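PDB 1VBK: THUMP domain-containing protein from Pyrococcus horikoshii, which is of uncertain function but, as a ThiI-like protein with a THUMP domain, probably binds RNA and ATP and may act on tRNA. Local coordinates for residues L65-G70 against L227-Y232; F109-R114 against I150-E155. All coordinates share one frame; numbering follows the deposited sequence.

Contact 1: residues L65-G70 against L227-Y232; sequences LVRVFG and LKRYSY
Arg67 carries most of the polar chemistry between Leu65-Gly70 and Leu227-Tyr232. Its NE donates to the backbone Arg229 O at 2.8 Å, a bent bond (136° at the hydrogen), although the oxygen lies in the guanidinium plane. NH1 reaches Tyr232 OH, also at 2.8 Å, in a nearly straight bond (165°), again in plane. A bend in the chain at chi3 (-58°) turns the guanidinium toward both acceptors.

Two contacts lie over flat groups. The guanidinium of Arg229 stacks, somewhat tilted, on one face of that of Arg67, centres 4.0 Å apart, while Arg67 CD sits over the Tyr230 ring, 4.0 Å from its centroid, as a CH-pi contact. Apolar contact is lighter: Phe69 CE2 meets Tyr230 CB at 4.1 Å, and Val68 CG2 meets Tyr232 CD1.

One water links the backbones, donating to Arg67 O and Tyr230 O and accepting from Phe69 N. Phe196 packs edge-to-face with both Phe69 and Tyr230.

The contact thus joins the ferredoxin-like region to the ThiI-family region through a hydrogen-bonded arginine whose aliphatic part packs on an aromatic ring; Glu37, in a long, weak ion pair with Arg67 NH1 and weakly hydrogen-bonded to Tyr232 OH, probably offsets part of the arginines' repulsion.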
loop_
_atom_site.group_PDB
_atom_site.type_symbol
_atom_site.label_atom_id
_atom_site.label_comp_id
_atom_site.label_asym_id
_atom_site.label_seq_id
_atom_site.Cartn_x
_atom_site.Cartn_y
_atom_site.Cartn_z
ATOM N N LEU A 65 -12.091 -21.961 -12.843
ATOM C CA LEU A 65 -11.171 -20.935 -13.311
ATOM C C LEU A 65 -11.825 -19.788 -14.074
ATOM O O LEU A 65 -11.225 -18.724 -14.231
ATOM C CB LEU A 65 -10.053 -21.576 -14.142
ATOM C CG LEU A 65 -9.211 -22.557 -13.312
ATOM C CD1 LEU A 65 -7.981 -22.983 -14.095
ATOM C CD2 LEU A 65 -8.791 -21.898 -11.997
ATOM N N VAL A 66 -13.044 -19.997 -14.552
ATOM C CA VAL A 66 -13.754 -18.930 -15.250
ATOM C C VAL A 66 -13.914 -17.739 -14.302
ATOM O O VAL A 66 -13.997 -16.592 -14.739
ATOM C CB VAL A 66 -15.174 -19.385 -15.700
ATOM C CG1 VAL A 66 -15.956 -18.196 -16.241
ATOM C CG2 VAL A 66 -15.066 -20.455 -16.770
ATOM N N ARG A 67 -13.947 -18.013 -13.000
ATOM C CA ARG A 67 -14.129 -16.949 -12.010
ATOM C C ARG A 67 -12.846 -16.296 -11.505
ATOM O O ARG A 67 -12.881 -15.500 -10.560
ATOM C CB ARG A 67 -14.934 -17.474 -10.817
ATOM C CG ARG A 67 -16.344 -17.946 -11.185
ATOM C CD ARG A 67 -17.200 -18.141 -9.941
ATOM N NE ARG A 67 -16.615 -19.101 -9.007
ATOM C CZ ARG A 67 -16.669 -20.422 -9.150
ATOM N NH1 ARG A 67 -16.102 -21.211 -8.249
ATOM N NH2 ARG A 67 -17.305 -20.955 -10.183
ATOM N N VAL A 68 -11.723 -16.620 -12.136
ATOM C CA VAL A 68 -10.428 -16.061 -11.750
ATOM C C VAL A 68 -10.036 -14.906 -12.673
ATOM O O VAL A 68 -9.761 -15.109 -13.858
ATOM C CB VAL A 68 -9.336 -17.152 -11.794
ATOM C CG1 VAL A 68 -7.962 -16.553 -11.476
ATOM C CG2 VAL A 68 -9.679 -18.252 -10.793
ATOM N N PHE A 69 -10.006 -13.691 -12.128
ATOM C CA PHE A 69 -9.663 -12.521 -12.929
ATOM C C PHE A 69 -8.246 -12.575 -13.492
ATOM O O PHE A 69 -7.338 -13.125 -12.873
ATOM C CB PHE A 69 -9.854 -11.245 -12.105
ATOM C CG PHE A 69 -11.270 -11.026 -11.649
ATOM C CD1 PHE A 69 -12.313 -10.993 -12.571
ATOM C CD2 PHE A 69 -11.564 -10.855 -10.297
ATOM C CE1 PHE A 69 -13.631 -10.795 -12.158
ATOM C CE2 PHE A 69 -12.883 -10.655 -9.870
ATOM C CZ PHE A 69 -13.918 -10.625 -10.804
ATOM N N GLY A 70 -8.066 -11.998 -14.675
ATOM C CA GLY A 70 -6.760 -12.000 -15.304
ATOM C C GLY A 70 -6.667 -13.061 -16.389
ATOM O O GLY A 70 -5.721 -13.075 -17.181
ATOM N N LEU A 227 -19.754 -12.582 -3.656
ATOM C CA LEU A 227 -18.499 -11.969 -4.088
ATOM C C LEU A 227 -17.296 -12.867 -3.815
ATOM O O LEU A 227 -16.317 -12.850 -4.560
ATOM C CB LEU A 227 -18.288 -10.627 -3.374
ATOM C CG LEU A 227 -19.137 -9.435 -3.820
ATOM C CD1 LEU A 227 -18.927 -8.257 -2.874
ATOM C CD2 LEU A 227 -18.755 -9.053 -5.241
ATOM N N LYS A 228 -17.372 -13.652 -2.747
ATOM C CA LYS A 228 -16.268 -14.526 -2.382
ATOM C C LYS A 228 -15.883 -15.493 -3.499
ATOM O O LYS A 228 -14.711 -15.845 -3.640
ATOM C CB LYS A 228 -16.607 -15.311 -1.111
ATOM C CG LYS A 228 -15.380 -15.625 -0.265
ATOM C CD LYS A 228 -15.725 -16.381 1.003
ATOM C CE LYS A 228 -14.510 -16.484 1.910
ATOM N NZ LYS A 228 -13.298 -16.940 1.170
ATOM N N ARG A 229 -16.865 -15.908 -4.297
ATOM C CA ARG A 229 -16.631 -16.846 -5.398
ATOM C C ARG A 229 -15.815 -16.236 -6.534
ATOM O O ARG A 229 -15.567 -16.892 -7.550
ATOM C CB ARG A 229 -17.965 -17.336 -5.960
ATOM C CG ARG A 229 -18.858 -18.008 -4.938
ATOM C CD ARG A 229 -20.202 -18.391 -5.545
ATOM N NE ARG A 229 -20.075 -19.369 -6.624
ATOM C CZ ARG A 229 -20.252 -19.097 -7.913
ATOM N NH1 ARG A 229 -20.566 -17.871 -8.300
ATOM N NH2 ARG A 229 -20.133 -20.059 -8.818
ATOM N N TYR A 230 -15.408 -14.984 -6.357
ATOM C CA TYR A 230 -14.628 -14.257 -7.355
ATOM C C TYR A 230 -13.435 -13.577 -6.688
ATOM O O TYR A 230 -12.808 -12.703 -7.281
ATOM C CB TYR A 230 -15.497 -13.173 -7.999
ATOM C CG TYR A 230 -16.566 -13.680 -8.936
ATOM C CD1 TYR A 230 -16.273 -13.956 -10.272
ATOM C CD2 TYR A 230 -17.870 -13.886 -8.493
ATOM C CE1 TYR A 230 -17.256 -14.422 -11.143
ATOM C CE2 TYR A 230 -18.858 -14.355 -9.357
ATOM C CZ TYR A 230 -18.542 -14.619 -10.678
ATOM O OH TYR A 230 -19.513 -15.084 -11.535
ATOM N N SER A 231 -13.113 -13.984 -5.463
ATOM C CA SER A 231 -12.031 -13.338 -4.726
ATOM C C SER A 231 -10.803 -14.185 -4.408
ATOM O O SER A 231 -10.021 -13.828 -3.527
ATOM C CB SER A 231 -12.583 -12.768 -3.417
ATOM O OG SER A 231 -12.922 -13.821 -2.530
ATOM N N TYR A 232 -10.622 -15.291 -5.117
ATOM C CA TYR A 232 -9.476 -16.156 -4.864
ATOM C C TYR A 232 -8.174 -15.358 -4.921
ATOM O O TYR A 232 -7.917 -14.630 -5.880
ATOM C CB TYR A 232 -9.455 -17.299 -5.877
ATOM C CG TYR A 232 -10.791 -17.987 -6.006
ATOM C CD1 TYR A 232 -11.588 -17.793 -7.132
ATOM C CD2 TYR A 232 -11.276 -18.811 -4.988
ATOM C CE1 TYR A 232 -12.838 -18.401 -7.245
ATOM C CE2 TYR A 232 -12.528 -19.422 -5.089
ATOM C CZ TYR A 232 -13.300 -19.213 -6.221
ATOM O OH TYR A 232 -14.533 -19.814 -6.338
HETATM O O HOH W 1 -11.261 -13.862 -9.214
#

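Contact 2: residues F109-R114 against I150-E155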
loop_
_atom_site.group_PDB
_atom_site.type_symbol
_atom_site.label_atom_id
_atom_site.label_comp_id
_atom_site.label_asym_id
_atom_site.label_seq_id
_atom_site.Cartn_x
_atom_site.Cartn_y
_atom_site.Cartn_z
ATOM N N PHE A 109 -16.407 -26.943 -39.678
ATOM C CA PHE A 109 -15.286 -26.847 -38.745
ATOM C C PHE A 109 -14.064 -26.127 -39.304
ATOM O O PHE A 109 -13.988 -25.821 -40.496
ATOM C CB PHE A 109 -14.838 -28.252 -38.310
ATOM C CG PHE A 109 -13.899 -28.932 -39.291
ATOM C CD1 PHE A 109 -14.361 -29.405 -40.516
ATOM C CD2 PHE A 109 -12.551 -29.103 -38.978
ATOM C CE1 PHE A 109 -13.493 -30.040 -41.417
ATOM C CE2 PHE A 109 -11.675 -29.735 -39.870
ATOM C CZ PHE A 109 -12.145 -30.205 -41.090
ATOM N N ARG A 110 -13.110 -25.862 -38.415
ATOM C CA ARG A 110 -11.847 -25.256 -38.797
ATOM C C ARG A 110 -10.816 -25.764 -37.806
ATOM O O ARG A 110 -11.166 -26.290 -36.752
ATOM C CB ARG A 110 -11.902 -23.725 -38.737
ATOM C CG ARG A 110 -11.934 -23.121 -37.339
ATOM C CD ARG A 110 -11.362 -21.700 -37.383
ATOM N NE ARG A 110 -9.924 -21.751 -37.620
ATOM C CZ ARG A 110 -9.242 -20.879 -38.357
ATOM N NH1 ARG A 110 -9.865 -19.863 -38.944
ATOM N NH2 ARG A 110 -7.933 -21.036 -38.518
ATOM N N VAL A 111 -9.549 -25.638 -38.162
ATOM C CA VAL A 111 -8.473 -26.052 -37.280
ATOM C C VAL A 111 -7.678 -24.784 -37.014
ATOM O O VAL A 111 -7.437 -23.985 -37.926
ATOM C CB VAL A 111 -7.549 -27.118 -37.931
ATOM C CG1 VAL A 111 -6.437 -27.510 -36.954
ATOM C CG2 VAL A 111 -8.361 -28.361 -38.306
ATOM N N THR A 112 -7.301 -24.588 -35.759
ATOM C CA THR A 112 -6.538 -23.416 -35.365
ATOM C C THR A 112 -5.297 -23.939 -34.661
ATOM O O THR A 112 -5.392 -24.584 -33.619
ATOM C CB THR A 112 -7.367 -22.517 -34.414
ATOM O OG1 THR A 112 -8.579 -22.122 -35.073
ATOM C CG2 THR A 112 -6.581 -21.270 -34.028
ATOM N N ALA A 113 -4.132 -23.674 -35.242
ATOM C CA ALA A 113 -2.888 -24.156 -34.666
ATOM C C ALA A 113 -1.926 -23.035 -34.348
ATOM O O ALA A 113 -1.882 -22.018 -35.043
ATOM C CB ALA A 113 -2.227 -25.152 -35.617
ATOM N N ARG A 114 -1.154 -23.233 -33.284
ATOM C CA ARG A 114 -0.162 -22.254 -32.862
ATOM C C ARG A 114 1.097 -22.965 -32.390
ATOM O O ARG A 114 1.026 -23.890 -31.582
ATOM C CB ARG A 114 -0.700 -21.394 -31.712
ATOM C CG ARG A 114 -1.787 -20.397 -32.104
ATOM C CD ARG A 114 -1.214 -19.235 -32.914
ATOM N NE ARG A 114 -2.252 -18.288 -33.312
ATOM C CZ ARG A 114 -3.158 -18.520 -34.258
ATOM N NH1 ARG A 114 -3.156 -19.671 -34.917
ATOM N NH2 ARG A 114 -4.077 -17.605 -34.535
ATOM N N ILE A 150 -17.595 -26.582 -34.971
ATOM C CA ILE A 150 -16.464 -27.149 -34.247
ATOM C C ILE A 150 -15.131 -26.506 -34.585
ATOM O O ILE A 150 -14.829 -26.256 -35.750
ATOM C CB ILE A 150 -16.326 -28.655 -34.568
ATOM C CG1 ILE A 150 -17.593 -29.403 -34.149
ATOM C CG2 ILE A 150 -15.087 -29.232 -33.883
ATOM C CD1 ILE A 150 -17.682 -30.806 -34.724
ATOM N N GLU A 151 -14.330 -26.240 -33.560
ATOM C CA GLU A 151 -13.004 -25.696 -33.786
ATOM C C GLU A 151 -12.009 -26.621 -33.108
ATOM O O GLU A 151 -12.105 -26.865 -31.910
ATOM C CB GLU A 151 -12.844 -24.294 -33.201
ATOM C CG GLU A 151 -11.405 -23.798 -33.315
ATOM C CD GLU A 151 -11.167 -22.495 -32.589
ATOM O OE1 GLU A 151 -11.546 -22.400 -31.402
ATOM O OE2 GLU A 151 -10.592 -21.570 -33.205
ATOM N N ILE A 152 -11.081 -27.165 -33.889
ATOM C CA ILE A 152 -10.047 -28.033 -33.345
ATOM C C ILE A 152 -8.853 -27.119 -33.100
ATOM O O ILE A 152 -8.260 -26.602 -34.049
ATOM C CB ILE A 152 -9.624 -29.133 -34.351
ATOM C CG1 ILE A 152 -10.805 -30.068 -34.642
ATOM C CG2 ILE A 152 -8.445 -29.928 -33.799
ATOM C CD1 ILE A 152 -11.294 -30.861 -33.437
ATOM N N GLY A 153 -8.516 -26.909 -31.830
ATOM C CA GLY A 153 -7.392 -26.052 -31.495
ATOM C C GLY A 153 -6.172 -26.889 -31.180
ATOM O O GLY A 153 -6.284 -27.946 -30.556
ATOM N N ILE A 154 -5.003 -26.421 -31.604
ATOM C CA ILE A 154 -3.766 -27.155 -31.374
ATOM C C ILE A 154 -2.640 -26.206 -30.983
ATOM O O ILE A 154 -2.298 -25.297 -31.735
ATOM C CB ILE A 154 -3.332 -27.925 -32.648
ATOM C CG1 ILE A 154 -4.460 -28.856 -33.107
ATOM C CG2 ILE A 154 -2.047 -28.711 -32.378
ATOM C CD1 ILE A 154 -4.187 -29.556 -34.437
ATOM N N GLU A 155 -2.077 -26.412 -29.798
ATOM C CA GLU A 155 -0.976 -25.587 -29.337
ATOM C C GLU A 155 0.217 -26.499 -29.099
ATOM O O GLU A 155 0.114 -27.493 -28.380
ATOM C CB GLU A 155 -1.366 -24.845 -28.052
ATOM C CG GLU A 155 -2.428 -23.773 -28.285
ATOM C CD GLU A 155 -2.698 -22.918 -27.062
ATOM O OE1 GLU A 155 -1.802 -22.803 -26.202
ATOM O OE2 GLU A 155 -3.805 -22.346 -26.975
#
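Phe109-Arg114 and Ile150-Glu155 run side by side as parallel strands, their axes 4.6 Å apart at closest and 13° from parallel. Arg110 and Thr112 each use both N and O toward the other strand: Ile152 N donates to Arg110 O at 3.0 Å, nearly straight at 171°, and Thr112 N donates to Ile152 O at 2.8 Å.

The face bearing Phe109, Val111, Ala113, Ile150, Ile152 and Ile154 is the tightly packed one. Val111 reaches past its own partner Ile152 to Ile154, two residues further on, where CG1 meets Ile154 CD1 at 3.9 Å; Ala113 CB lies 4.2 Å from Ile154 CB. Helices 84-102 and 124-138 cover this face, Phe95 packing edge-to-face with Phe109. This parallel pair, part of a mixed sheet, belongs to the alpha/beta THUMP domain, a module associated with RNA binding.

The other face is polar and looser, with Arg110, Thr112 and Glu151 partly exposed. Glu151, its CG anti to the backbone N and the chain extended beyond, brings OE2 to Thr112 OG1, which donates at 2.8 Å from the anti side, 30° out of the carboxylate plane. Arg110 NE stays 4.5 Å from Glu151 OE2, so any attraction is probably through charge only; Arg110 NH2 bonds instead to Val111 O at 3.0 Å. Exposed Arg114 turns back, NH1 donating to Ala113 O, whereas Glu155 is buried, salt-bridged to Arg7 and Arg50.

Along the chain, both strands of contact 2 fall between the two segments of contact 1, so residues 109-155 are part of the 156-residue span that separates 65-70 from 227-232. The centres lie 28 Å apart and the nearest atoms about 14 Å, without touching. Strand 71-81, which directly follows 65-70, pairs with strand 160-164, and that in turn pairs with 150-157 of contact 2; one mixed sheet therefore runs from beside contact 1 to contact 2. Contact 2 lies within the sheet of the THUMP region, consistent with an elongated protein in which the ferredoxin-like region packs against the probable nucleotide-binding part at contact 1 and shares a sheet with the probably RNA-binding THUMP part.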